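PDB 4F2N: superoxide dismutase from Leishmania major, which catalyses the disproportionation of superoxide into molecular oxygen and hydrogen peroxide at an iron centre, probably protecting the parasite from oxidative damage. Local coordinates for residues B[31-36]-B[65-70]; B[102-107]-B[174-179]; B[21-26]-B[222-227]; B[157-162]-B[185-190]. All coordinates share one frame; numbering follows the deposited sequence.

Interaction 1: residues B[31-36]-B[65-70]; sequences YPAELP and AYVDKL
Val67 fills the middle of this contact, pushing both of its methyls against the loop at 33-35. Val67 CG1 lies 3.7 Å from Ala33 O and reaches the backbone N of Leu35 at 3.8 Å, so this branch nestles against peptide groups as much as against side chains. Val67 CG2 shares the backbone N of Leu35 with CG1, and it alone reaches the leucine side chain, meeting Leu35 CD2 at 4.3 Å. One turn on, Leu70 takes over: its CD2 methyl touches Ala33 CB at 3.8 Å, which puts the small alanine methyl in the notch between Val67 and Leu70. Tyr31 closes the other end. With CG swung anti to the backbone N (chi1 -170°), its ring runs out to the helix and crosses the leucine side chain at a slant, CE1 standing 4.0 Å from Leu70 CG. The carbonyl O of Leu70 comes up at the edge of the ring, in its plane, 3.6 Å from Tyr31 OH; the phenol's weak hydrogen bond goes instead to the carbonyl of Asn71, the next residue.

Between these segments the fit is apolar, and the polar ties lie just beyond. Asn71 OD1 receives the N-H of Ala33, while Tyr59 OH bonds to Pro36 O, so the loop is tied at Ala33 and at Pro36 to the helix it packs on. His105 of helix 96-113 covers Ala33 and Val67 from another side. In this way the N-terminal lead-in is strapped along helix 52-71, the first long helix of the alpha-hairpin domain of iron/manganese superoxide dismutases.

Interaction 2: residues B[102-107]-B[174-179]; sequences AAQHFN and SNAGCP
Asn107 reaches from helix 96-113 to the loop 174-179 with its amide nitrogen turned toward the turn and its oxygen toward Cys178. ND2 of Asn107 donates to Ala176 O at 3.2 Å; the acceptor lies close to the amide plane of Asn107, but the donor stands well above the carbonyl plane of Ala176, 61° out of it. The same Asn107 ND2 also bonds to Gln104 OE1, at 3.2 Å and in that carbonyl's plane, so two acceptors fix the rotation of the asparagine amide. Asn107 OD1 is 3.6 Å from Cys178 SG.

Gln104 bends at chi2 (-68°), folding its chain over Ala176: CG packs on Ala176 CB at 3.8 Å. OE1 receives a further bond from Trp156 NE1, and NE2 bonds to Tyr66 OH. This network borders the metal site, with the Gln104 side chain about 5 Å from the iron; in the superoxide dismutase fold the loop, from the C-terminal domain, is here locked onto a helix of the alpha-hairpin domain that also carries the iron ligand His108. The loop itself opens as a type II' beta turn from Ser174 to Gly177.

Ala103 adds an apolar patch beside the amides, its CB 3.9 Å from Ala176 CB. Further down the loop, a chi1 of -176° carries the sulfur of Cys178 toward the helix, where SG approaches the Phe106 ring obliquely, 4.6 Å from the centroid, a sulfur-aromatic contact. Around the turn, Phe152 of the second subunit packs on Gln104, Asn175 and Ala176.

Interaction 3: residues B[21-26]-B[222-227]; sequences LCYHTL and CHMYER
Arg227 grips the carbonyl oxygen of His24 with both terminal nitrogens of its guanidinium. NH2 of Arg227 donates at 2.9 Å to His24 O, nearly along the C=O axis, and NH1 donates to the same His24 O at 3.1 Å from a lone-pair direction. The oxygen lies only 4° out of the guanidinium plane, so the group meets it end-on and a single backbone acceptor takes two bonds. Arg227 NH1 also comes 3.2 Å from Thr25 O, the next carbonyl along.

While its edge is occupied in this way, one face of the guanidinium rests on Tyr23. Ring and guanidinium planes differ by 21° and their centres are 4.4 Å apart: a nearly flat stack. The bend at chi3 (-68°) turns the arginine's end back over the ring. A second arginine, Arg185 of strand 185-191, makes a cation-pi contact with this ring as well.

Met224, one turn earlier on the helix, packs its CE methyl between Tyr23 and Thr25: Met224 CE sits 3.6 Å from Tyr23 OH and 3.7 Å from Thr25 CG2. Amide nitrogens of the N-terminal run have their own acceptor, since Glu83 takes the N-H groups of Thr25 and Leu26 through its two carboxylate oxygens.

The whole is an arginine-aromatic stack combined with two N-H groups converging on one main-chain carbonyl oxygen, fastening the N-terminal loop of the model to the C-terminal helix 218-229.

Interaction 4: residues B[157-162]-B[185-190]; sequences TWLCVD and RPIFTA
Strands 157-161 and 188-190 run antiparallel at 171°, their axes 4.7 Å apart, and a classic beta bulge at Ile187 and Phe188, both facing Leu159, shifts the register by one. Leu159 O accepts from Ile187 N at 2.8 Å and, more weakly by its length, from Phe188 N at 3.3 Å. This is the central and an outer strand of the three-stranded antiparallel sheet of the superoxide dismutase C-terminal domain. The strand beyond the bulge leads directly to the iron ligand Asp191.

Leu159, Val161 and Phe188 share one face of the sheet, and the bulge brings Ile187 in among them. Ile187 has CG1 between its backbone N and carbonyl carbon (chi1 73°), which sends CD1 to Leu159 CD2 at 3.8 Å; its other branch, CG2, meets Val161 CG2 at the same distance, the two side chains crossing at about a right angle. Val221 and Met224 of helix 218-229 pack on Ile187, and Tyr225 and Thr229 on Val161, while Phe140 of helix 137-149 packs on Leu159.

Trp158, Cys160, Pro186 and Thr189 lie on the other face. Pro186 CB touches the six-membered ring of Trp158 at CE3, 3.7 Å away, while Trp158 NE1 is bonded to Thr173 OG1 on the neighbouring strand. Thr189 lies alongside the indole, pointing the same way, with its CB 3.8 Å from the centroid of the six-membered ring in a CH-pi contact. Thr189 OG1 sits over that same face and donates at 3.1 Å to Thr157 O, which also accepts the N-H of Ala190.

In the fold
From the N terminus, interaction 3 closes the longest loop, joining residues 21-26 to helix 218-229, and the other three nest inside it. Interaction 1 comes first, fastening 31-36 to helix 52-71 and closing before interaction 2 opens. Interaction 2 ties helix 96-113 to loop 174-179, and interaction 4 crosses it, because strand 157-161 lies between the halves of interaction 2 while its partner 185-190 follows. The contacts also touch in space: His105 bridges interactions 1 and 2, Phe106 meets Thr25 and Leu26 of interaction 3, Pro179 packs on Trp158, and Met224 reaches Ile187. Hairpin helices, sheet and both chain ends are thereby joined.

Interaction 1: residues B[31-36]-B[65-70]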
loop_
_atom_site.group_PDB
_atom_site.type_symbol
_atom_site.label_atom_id
_atom_site.label_comp_id
_atom_site.label_asym_id
_atom_site.label_seq_id
_atom_site.Cartn_x
_atom_site.Cartn_y
_atom_site.Cartn_z
ATOM N N TYR B 31 21.626 6.882 13.206
ATOM C CA TYR B 31 21.237 5.810 14.138
ATOM C C TYR B 31 21.978 6.001 15.492
ATOM O O TYR B 31 23.129 6.378 15.474
ATOM C CB TYR B 31 21.584 4.450 13.518
ATOM C CG TYR B 31 21.005 3.295 14.287
ATOM C CD1 TYR B 31 19.724 2.806 13.992
ATOM C CD2 TYR B 31 21.718 2.709 15.343
ATOM C CE1 TYR B 31 19.186 1.761 14.721
ATOM C CE2 TYR B 31 21.183 1.659 16.068
ATOM C CZ TYR B 31 19.917 1.201 15.760
ATOM O OH TYR B 31 19.391 0.158 16.481
ATOM N N PRO B 32 21.331 5.732 16.661
ATOM C CA PRO B 32 19.959 5.247 16.860
ATOM C C PRO B 32 18.939 6.222 16.291
ATOM O O PRO B 32 19.129 7.444 16.390
ATOM C CB PRO B 32 19.827 5.145 18.395
ATOM C CG PRO B 32 21.229 5.085 18.920
ATOM C CD PRO B 32 22.028 5.928 17.957
ATOM N N ALA B 33 17.890 5.687 15.682
ATOM C CA ALA B 33 16.872 6.490 15.021
ATOM C C ALA B 33 16.097 7.357 16.025
ATOM O O ALA B 33 15.871 6.926 17.166
ATOM C CB ALA B 33 15.921 5.573 14.264
ATOM N N GLU B 34 15.696 8.554 15.598
ATOM C CA GLU B 34 14.784 9.412 16.366
ATOM C C GLU B 34 13.764 10.032 15.427
ATOM O O GLU B 34 14.114 10.411 14.299
ATOM C CB GLU B 34 15.532 10.583 17.017
ATOM C CG GLU B 34 16.518 10.270 18.116
ATOM C CD GLU B 34 17.081 11.557 18.713
ATOM O OE1 GLU B 34 16.340 12.248 19.460
ATOM O OE2 GLU B 34 18.255 11.888 18.439
ATOM N N LEU B 35 12.512 10.166 15.871
ATOM C CA LEU B 35 11.547 10.953 15.088
ATOM C C LEU B 35 12.141 12.359 14.931
ATOM O O LEU B 35 12.567 12.963 15.913
ATOM C CB LEU B 35 10.202 11.092 15.794
ATOM C CG LEU B 35 8.959 10.268 15.538
ATOM C CD1 LEU B 35 7.812 10.965 16.263
ATOM C CD2 LEU B 35 8.623 10.117 14.051
ATOM N N PRO B 36 12.175 12.886 13.705
ATOM C CA PRO B 36 12.740 14.228 13.503
ATOM C C PRO B 36 11.876 15.350 14.058
ATOM O O PRO B 36 10.638 15.242 14.118
ATOM C CB PRO B 36 12.820 14.352 11.973
ATOM C CG PRO B 36 11.756 13.448 11.470
ATOM C CD PRO B 36 11.665 12.303 12.447
ATOM N N ALA B 65 6.353 4.405 14.484
ATOM C CA ALA B 65 6.487 2.956 14.541
ATOM C C ALA B 65 7.731 2.471 13.794
ATOM O O ALA B 65 8.380 1.526 14.231
ATOM C CB ALA B 65 5.225 2.259 14.006
ATOM N N TYR B 66 8.050 3.090 12.656
ATOM C CA TYR B 66 9.282 2.732 11.914
ATOM C C TYR B 66 10.533 3.048 12.744
ATOM O O TYR B 66 11.491 2.278 12.763
ATOM C CB TYR B 66 9.366 3.515 10.587
ATOM C CG TYR B 66 8.287 3.144 9.588
ATOM C CD1 TYR B 66 8.186 1.835 9.095
ATOM C CD2 TYR B 66 7.395 4.098 9.114
ATOM C CE1 TYR B 66 7.208 1.479 8.160
ATOM C CE2 TYR B 66 6.418 3.760 8.188
ATOM C CZ TYR B 66 6.338 2.447 7.707
ATOM O OH TYR B 66 5.378 2.133 6.778
ATOM N N VAL B 67 10.523 4.189 13.420
ATOM C CA VAL B 67 11.674 4.598 14.288
ATOM C C VAL B 67 11.852 3.546 15.392
ATOM O O VAL B 67 12.963 3.052 15.649
ATOM C CB VAL B 67 11.463 6.031 14.859
ATOM C CG1 VAL B 67 12.411 6.354 16.025
ATOM C CG2 VAL B 67 11.595 7.059 13.734
ATOM N N ASP B 68 10.742 3.173 16.013
ATOM C CA ASP B 68 10.784 2.243 17.159
ATOM C C ASP B 68 11.255 0.869 16.716
ATOM O O ASP B 68 12.097 0.244 17.377
ATOM C CB ASP B 68 9.413 2.164 17.873
ATOM C CG ASP B 68 9.030 3.475 18.590
ATOM O OD1 ASP B 68 9.852 4.414 18.683
ATOM O OD2 ASP B 68 7.883 3.580 19.062
ATOM N N LYS B 69 10.746 0.395 15.582
ATOM C CA LYS B 69 11.118 -0.944 15.101
ATOM C C LYS B 69 12.576 -0.982 14.679
ATOM O O LYS B 69 13.322 -1.914 15.041
ATOM C CB LYS B 69 10.183 -1.379 13.966
ATOM C CG LYS B 69 10.439 -2.782 13.427
ATOM C CD LYS B 69 10.137 -3.839 14.451
ATOM C CE LYS B 69 10.279 -5.210 13.817
ATOM N NZ LYS B 69 9.546 -6.203 14.642
ATOM N N LEU B 70 13.013 0.044 13.946
ATOM C CA LEU B 70 14.407 0.125 13.499
ATOM C C LEU B 70 15.396 0.053 14.688
ATOM O O LEU B 70 16.415 -0.627 14.605
ATOM C CB LEU B 70 14.646 1.416 12.690
ATOM C CG LEU B 70 16.049 1.707 12.183
ATOM C CD1 LEU B 70 16.541 0.569 11.302
ATOM C CD2 LEU B 70 16.045 3.022 11.411
#

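Interaction 2: residues B[102-107]-B[174-179]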
loop_
_atom_site.group_PDB
_atom_site.type_symbol
_atom_site.label_atom_id
_atom_site.label_comp_id
_atom_site.label_asym_id
_atom_site.label_seq_id
_atom_site.Cartn_x
_atom_site.Cartn_y
_atom_site.Cartn_z
ATOM N N ALA B 102 14.354 1.099 7.904
ATOM C CA ALA B 102 15.380 2.154 7.685
ATOM C C ALA B 102 15.003 3.058 6.515
ATOM O O ALA B 102 15.006 4.315 6.641
ATOM C CB ALA B 102 16.754 1.524 7.463
ATOM N N ALA B 103 14.601 2.441 5.404
ATOM C CA ALA B 103 14.144 3.213 4.229
ATOM C C ALA B 103 12.891 4.019 4.558
ATOM O O ALA B 103 12.837 5.191 4.226
ATOM C CB ALA B 103 13.910 2.309 3.016
ATOM N N GLN B 104 11.883 3.417 5.206
ATOM C CA GLN B 104 10.698 4.209 5.583
ATOM C C GLN B 104 11.030 5.362 6.527
ATOM O O GLN B 104 10.425 6.448 6.439
ATOM C CB GLN B 104 9.572 3.328 6.170
ATOM C CG GLN B 104 8.862 2.480 5.106
ATOM C CD GLN B 104 8.030 3.333 4.126
ATOM O OE1 GLN B 104 8.576 3.940 3.188
ATOM N NE2 GLN B 104 6.717 3.368 4.329
ATOM N N HIS B 105 11.973 5.148 7.452
ATOM C CA HIS B 105 12.402 6.238 8.343
ATOM C C HIS B 105 12.992 7.373 7.535
ATOM O O HIS B 105 12.607 8.536 7.684
ATOM C CB HIS B 105 13.355 5.743 9.451
ATOM C CG HIS B 105 13.926 6.843 10.318
ATOM N ND1 HIS B 105 13.199 7.921 10.715
ATOM C CD2 HIS B 105 15.198 6.994 10.898
ATOM C CE1 HIS B 105 13.955 8.710 11.499
ATOM N NE2 HIS B 105 15.183 8.162 11.595
ATOM N N PHE B 106 13.898 7.030 6.644
ATOM C CA PHE B 106 14.515 8.022 5.777
ATOM C C PHE B 106 13.438 8.694 4.904
ATOM O O PHE B 106 13.406 9.938 4.795
ATOM C CB PHE B 106 15.599 7.377 4.889
ATOM C CG PHE B 106 16.081 8.293 3.783
ATOM C CD1 PHE B 106 17.148 9.160 4.005
ATOM C CD2 PHE B 106 15.442 8.319 2.540
ATOM C CE1 PHE B 106 17.569 10.054 3.006
ATOM C CE2 PHE B 106 15.848 9.197 1.534
ATOM C CZ PHE B 106 16.927 10.068 1.770
ATOM N N ASN B 107 12.569 7.888 4.285
ATOM C CA ASN B 107 11.601 8.439 3.321
ATOM C C ASN B 107 10.709 9.458 3.997
ATOM O O ASN B 107 10.478 10.537 3.438
ATOM C CB ASN B 107 10.739 7.348 2.669
ATOM C CG ASN B 107 11.552 6.416 1.800
ATOM O OD1 ASN B 107 12.660 6.760 1.340
ATOM N ND2 ASN B 107 11.010 5.235 1.559
ATOM N N SER B 174 8.034 1.493 -5.162
ATOM C CA SER B 174 6.996 0.715 -4.483
ATOM C C SER B 174 7.394 0.556 -2.995
ATOM O O SER B 174 8.566 0.268 -2.684
ATOM C CB SER B 174 6.906 -0.670 -5.153
ATOM O OG SER B 174 6.117 -1.604 -4.402
ATOM N N ASN B 175 6.412 0.681 -2.107
ATOM C CA ASN B 175 6.598 0.328 -0.681
ATOM C C ASN B 175 7.694 1.178 -0.014
ATOM O O ASN B 175 7.496 2.375 0.108
ATOM C CB ASN B 175 6.807 -1.183 -0.483
ATOM C CG ASN B 175 5.536 -1.978 -0.827
ATOM O OD1 ASN B 175 4.468 -1.379 -0.965
ATOM N ND2 ASN B 175 5.647 -3.311 -0.977
ATOM N N ALA B 176 8.803 0.563 0.410
ATOM C CA ALA B 176 9.884 1.320 1.054
ATOM C C ALA B 176 10.976 1.746 0.079
ATOM O O ALA B 176 11.970 2.340 0.482
ATOM C CB ALA B 176 10.497 0.542 2.226
ATOM N N GLY B 177 10.799 1.442 -1.205
ATOM C CA GLY B 177 11.822 1.765 -2.196
ATOM C C GLY B 177 12.264 3.196 -2.212
ATOM O O GLY B 177 11.474 4.118 -2.032
ATOM N N CYS B 178 13.550 3.373 -2.477
ATOM C CA CYS B 178 14.202 4.650 -2.298
ATOM C C CYS B 178 15.219 4.813 -3.454
ATOM O O CYS B 178 16.059 3.926 -3.650
ATOM C CB CYS B 178 14.926 4.480 -0.967
ATOM S SG CYS B 178 15.743 5.916 -0.371
ATOM N N PRO B 179 15.141 5.903 -4.238
ATOM C CA PRO B 179 16.017 6.014 -5.426
ATOM C C PRO B 179 17.520 6.080 -5.122
ATOM O O PRO B 179 18.344 5.901 -5.995
ATOM C CB PRO B 179 15.587 7.332 -6.053
ATOM C CG PRO B 179 14.182 7.546 -5.544
ATOM C CD PRO B 179 14.255 7.079 -4.117
#

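Interaction 3: residues B[21-26]-B[222-227]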
loop_
_atom_site.group_PDB
_atom_site.type_symbol
_atom_site.label_atom_id
_atom_site.label_comp_id
_atom_site.label_asym_id
_atom_site.label_seq_id
_atom_site.Cartn_x
_atom_site.Cartn_y
_atom_site.Cartn_z
ATOM N N LEU B 21 32.700 8.831 3.998
ATOM C CA LEU B 21 33.110 10.068 3.271
ATOM C C LEU B 21 32.541 10.129 1.847
ATOM O O LEU B 21 33.283 10.147 0.864
ATOM C CB LEU B 21 34.647 10.262 3.277
ATOM C CG LEU B 21 35.210 11.351 4.223
ATOM C CD1 LEU B 21 35.301 10.877 5.667
ATOM C CD2 LEU B 21 36.555 11.879 3.767
ATOM N N CYS B 22 31.218 10.159 1.760
ATOM C CA CYS B 22 30.512 10.355 0.507
ATOM C C CYS B 22 29.270 11.202 0.757
ATOM O O CYS B 22 28.927 11.501 1.905
ATOM C CB CYS B 22 30.144 9.022 -0.144
ATOM S SG CYS B 22 29.138 7.966 0.906
ATOM N N TYR B 23 28.640 11.633 -0.328
ATOM C CA TYR B 23 27.453 12.468 -0.271
ATOM C C TYR B 23 26.318 11.686 0.415
ATOM O O TYR B 23 26.090 10.523 0.099
ATOM C CB TYR B 23 27.069 12.829 -1.710
ATOM C CG TYR B 23 25.776 13.597 -1.858
ATOM C CD1 TYR B 23 25.790 14.980 -2.014
ATOM C CD2 TYR B 23 24.545 12.939 -1.841
ATOM C CE1 TYR B 23 24.608 15.696 -2.134
ATOM C CE2 TYR B 23 23.349 13.640 -1.974
ATOM C CZ TYR B 23 23.387 15.011 -2.115
ATOM O OH TYR B 23 22.218 15.714 -2.262
ATOM N N HIS B 24 25.594 12.321 1.342
ATOM C CA HIS B 24 24.351 11.735 1.858
ATOM C C HIS B 24 23.250 12.710 1.621
ATOM O O HIS B 24 23.473 13.934 1.669
ATOM C CB HIS B 24 24.449 11.418 3.355
ATOM C CG HIS B 24 25.499 10.388 3.692
ATOM N ND1 HIS B 24 26.761 10.722 3.982
ATOM C CD2 HIS B 24 25.436 8.992 3.775
ATOM C CE1 HIS B 24 27.480 9.604 4.230
ATOM N NE2 HIS B 24 26.666 8.555 4.120
ATOM N N THR B 25 22.047 12.191 1.371
ATOM C CA THR B 25 20.897 13.062 1.158
ATOM C C THR B 25 20.502 13.788 2.462
ATOM O O THR B 25 20.208 15.003 2.440
ATOM C CB THR B 25 19.711 12.264 0.575
ATOM O OG1 THR B 25 20.047 11.851 -0.751
ATOM C CG2 THR B 25 18.469 13.123 0.487
ATOM N N LEU B 26 20.468 13.039 3.571
ATOM C CA LEU B 26 20.226 13.632 4.911
ATOM C C LEU B 26 21.349 13.248 5.877
ATOM O O LEU B 26 21.167 12.335 6.700
ATOM C CB LEU B 26 18.883 13.132 5.485
ATOM C CG LEU B 26 17.609 13.504 4.715
ATOM C CD1 LEU B 26 16.380 12.868 5.377
ATOM C CD2 LEU B 26 17.494 15.021 4.594
ATOM N N CYS B 222 15.227 23.451 -3.317
ATOM C CA CYS B 222 16.310 24.153 -4.026
ATOM C C CYS B 222 17.688 23.933 -3.373
ATOM O O CYS B 222 18.693 23.748 -4.072
ATOM C CB CYS B 222 15.979 25.642 -4.152
ATOM S SG CYS B 222 17.160 26.538 -5.190
ATOM N N HIS B 223 17.735 23.964 -2.038
ATOM C CA HIS B 223 18.949 23.620 -1.290
ATOM C C HIS B 223 19.443 22.236 -1.672
ATOM O O HIS B 223 20.635 22.039 -1.929
ATOM C CB HIS B 223 18.703 23.692 0.225
ATOM C CG HIS B 223 19.918 23.313 1.066
ATOM N ND1 HIS B 223 20.929 24.178 1.315
ATOM C CD2 HIS B 223 20.266 22.109 1.694
ATOM C CE1 HIS B 223 21.868 23.564 2.075
ATOM N NE2 HIS B 223 21.458 22.302 2.303
ATOM N N MET B 224 18.526 21.266 -1.720
ATOM C CA MET B 224 18.877 19.907 -2.149
ATOM C C MET B 224 19.390 19.878 -3.596
ATOM O O MET B 224 20.363 19.191 -3.926
ATOM C CB MET B 224 17.656 18.978 -1.999
ATOM C CG MET B 224 17.255 18.700 -0.538
ATOM S SD MET B 224 18.601 18.039 0.482
ATOM C CE MET B 224 19.205 16.668 -0.489
ATOM N N TYR B 225 18.716 20.601 -4.470
ATOM C CA TYR B 225 19.132 20.653 -5.872
ATOM C C TYR B 225 20.577 21.166 -6.022
ATOM O O TYR B 225 21.403 20.553 -6.706
ATOM C CB TYR B 225 18.155 21.522 -6.692
ATOM C CG TYR B 225 18.667 21.770 -8.091
ATOM C CD1 TYR B 225 18.581 20.780 -9.064
ATOM C CD2 TYR B 225 19.321 22.969 -8.422
ATOM C CE1 TYR B 225 19.059 20.993 -10.351
ATOM C CE2 TYR B 225 19.827 23.183 -9.699
ATOM C CZ TYR B 225 19.703 22.181 -10.647
ATOM O OH TYR B 225 20.199 22.365 -11.917
ATOM N N GLU B 226 20.888 22.272 -5.362
ATOM C CA GLU B 226 22.242 22.858 -5.460
ATOM C C GLU B 226 23.326 21.889 -4.991
ATOM O O GLU B 226 24.334 21.687 -5.688
ATOM C CB GLU B 226 22.306 24.200 -4.729
ATOM C CG GLU B 226 21.558 25.285 -5.496
ATOM C CD GLU B 226 21.237 26.539 -4.683
ATOM O OE1 GLU B 226 21.521 26.595 -3.473
ATOM O OE2 GLU B 226 20.674 27.489 -5.250
ATOM N N ARG B 227 23.121 21.261 -3.831
ATOM C CA ARG B 227 24.130 20.336 -3.341
ATOM C C ARG B 227 24.183 19.046 -4.146
ATOM O O ARG B 227 25.249 18.495 -4.303
ATOM C CB ARG B 227 24.012 20.053 -1.832
ATOM C CG ARG B 227 22.722 19.392 -1.342
ATOM C CD ARG B 227 22.652 19.454 0.197
ATOM N NE ARG B 227 23.665 18.599 0.842
ATOM C CZ ARG B 227 23.512 17.292 1.104
ATOM N NH1 ARG B 227 22.393 16.656 0.772
ATOM N NH2 ARG B 227 24.492 16.604 1.686
#

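Interaction 4: residues B[157-162]-B[185-190]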
loop_
_atom_site.group_PDB
_atom_site.type_symbol
_atom_site.label_atom_id
_atom_site.label_comp_id
_atom_site.label_asym_id
_atom_site.label_seq_id
_atom_site.Cartn_x
_atom_site.Cartn_y
_atom_site.Cartn_z
ATOM N N THR B 157 6.702 8.909 -4.849
ATOM C CA THR B 157 7.055 9.520 -6.120
ATOM C C THR B 157 8.113 10.608 -5.842
ATOM O O THR B 157 7.976 11.407 -4.898
ATOM C CB THR B 157 5.816 10.125 -6.794
ATOM O OG1 THR B 157 4.894 9.061 -7.033
ATOM C CG2 THR B 157 6.168 10.762 -8.142
ATOM N N TRP B 158 9.132 10.647 -6.687
ATOM C CA TRP B 158 10.346 11.409 -6.399
ATOM C C TRP B 158 10.717 12.299 -7.528
ATOM O O TRP B 158 10.539 11.941 -8.699
ATOM C CB TRP B 158 11.511 10.420 -6.270
ATOM C CG TRP B 158 11.330 9.377 -5.198
ATOM C CD1 TRP B 158 10.743 8.109 -5.322
ATOM C CD2 TRP B 158 11.777 9.457 -3.801
ATOM N NE1 TRP B 158 10.783 7.443 -4.130
ATOM C CE2 TRP B 158 11.374 8.184 -3.171
ATOM C CE3 TRP B 158 12.442 10.425 -3.031
ATOM C CZ2 TRP B 158 11.642 7.897 -1.828
ATOM C CZ3 TRP B 158 12.696 10.141 -1.666
ATOM C CH2 TRP B 158 12.315 8.883 -1.086
ATOM N N LEU B 159 11.293 13.444 -7.194
ATOM C CA LEU B 159 12.102 14.222 -8.152
ATOM C C LEU B 159 13.555 14.062 -7.713
ATOM O O LEU B 159 13.902 14.358 -6.563
ATOM C CB LEU B 159 11.692 15.711 -8.145
ATOM C CG LEU B 159 12.464 16.676 -9.071
ATOM C CD1 LEU B 159 12.261 16.325 -10.539
ATOM C CD2 LEU B 159 11.970 18.098 -8.806
ATOM N N CYS B 160 14.387 13.562 -8.612
ATOM C CA CYS B 160 15.793 13.308 -8.325
ATOM C C CYS B 160 16.726 13.983 -9.307
ATOM O O CYS B 160 16.360 14.276 -10.464
ATOM C CB CYS B 160 16.123 11.803 -8.328
ATOM S SG CYS B 160 15.203 10.798 -7.146
ATOM N N VAL B 161 17.950 14.191 -8.838
ATOM C CA VAL B 161 19.056 14.595 -9.682
ATOM C C VAL B 161 19.862 13.312 -9.962
ATOM O O VAL B 161 20.178 12.502 -9.043
ATOM C CB VAL B 161 19.968 15.613 -8.947
ATOM C CG1 VAL B 161 21.337 15.708 -9.608
ATOM C CG2 VAL B 161 19.291 16.980 -8.810
ATOM N N ASP B 162 20.195 13.101 -11.224
ATOM C CA ASP B 162 21.173 12.067 -11.574
ATOM C C ASP B 162 22.553 12.754 -11.535
ATOM O O ASP B 162 22.801 13.658 -12.339
ATOM C CB ASP B 162 20.867 11.501 -12.983
ATOM C CG ASP B 162 21.874 10.441 -13.438
ATOM O OD1 ASP B 162 23.084 10.562 -13.140
ATOM O OD2 ASP B 162 21.463 9.508 -14.158
ATOM N N ARG B 185 19.867 11.101 -6.522
ATOM C CA ARG B 185 19.886 12.009 -5.391
ATOM C C ARG B 185 18.565 12.720 -5.312
ATOM O O ARG B 185 18.319 13.622 -6.102
ATOM C CB ARG B 185 21.032 13.020 -5.560
ATOM C CG ARG B 185 22.395 12.367 -5.414
ATOM C CD ARG B 185 23.549 13.358 -5.635
ATOM N NE ARG B 185 24.852 12.737 -5.389
ATOM C CZ ARG B 185 26.034 13.376 -5.407
ATOM N NH1 ARG B 185 26.124 14.657 -5.688
ATOM N NH2 ARG B 185 27.146 12.706 -5.168
ATOM N N PRO B 186 17.697 12.282 -4.394
ATOM C CA PRO B 186 16.372 12.876 -4.213
ATOM C C PRO B 186 16.471 14.344 -3.847
ATOM O O PRO B 186 17.366 14.727 -3.083
ATOM C CB PRO B 186 15.773 12.054 -3.035
ATOM C CG PRO B 186 16.502 10.734 -3.115
ATOM C CD PRO B 186 17.917 11.140 -3.469
ATOM N N ILE B 187 15.559 15.159 -4.393
ATOM C CA ILE B 187 15.422 16.552 -3.992
ATOM C C ILE B 187 14.002 16.877 -3.551
ATOM O O ILE B 187 13.781 17.898 -2.904
ATOM C CB ILE B 187 15.957 17.573 -5.056
ATOM C CG1 ILE B 187 15.011 17.668 -6.260
ATOM C CG2 ILE B 187 17.386 17.212 -5.485
ATOM C CD1 ILE B 187 15.426 18.697 -7.307
ATOM N N PHE B 188 13.049 15.994 -3.882
ATOM C CA PHE B 188 11.641 16.147 -3.477
ATOM C C PHE B 188 10.944 14.791 -3.513
ATOM O O PHE B 188 11.288 13.934 -4.355
ATOM C CB PHE B 188 10.909 17.114 -4.402
ATOM C CG PHE B 188 9.444 17.269 -4.040
ATOM C CD1 PHE B 188 9.088 17.831 -2.807
ATOM C CD2 PHE B 188 8.432 16.775 -4.873
ATOM C CE1 PHE B 188 7.758 17.938 -2.422
ATOM C CE2 PHE B 188 7.086 16.910 -4.507
ATOM C CZ PHE B 188 6.755 17.484 -3.272
ATOM N N THR B 189 10.031 14.560 -2.581
ATOM C CA THR B 189 9.209 13.337 -2.601
ATOM C C THR B 189 7.762 13.600 -2.208
ATOM O O THR B 189 7.481 14.545 -1.455
ATOM C CB THR B 189 9.805 12.203 -1.709
ATOM O OG1 THR B 189 9.222 10.950 -2.089
ATOM C CG2 THR B 189 9.494 12.408 -0.225
ATOM N N ALA B 190 6.851 12.758 -2.699
ATOM C CA ALA B 190 5.464 12.729 -2.205
ATOM C C ALA B 190 5.187 11.301 -1.791
ATOM O O ALA B 190 5.409 10.351 -2.568
ATOM C CB ALA B 190 4.486 13.157 -3.295
#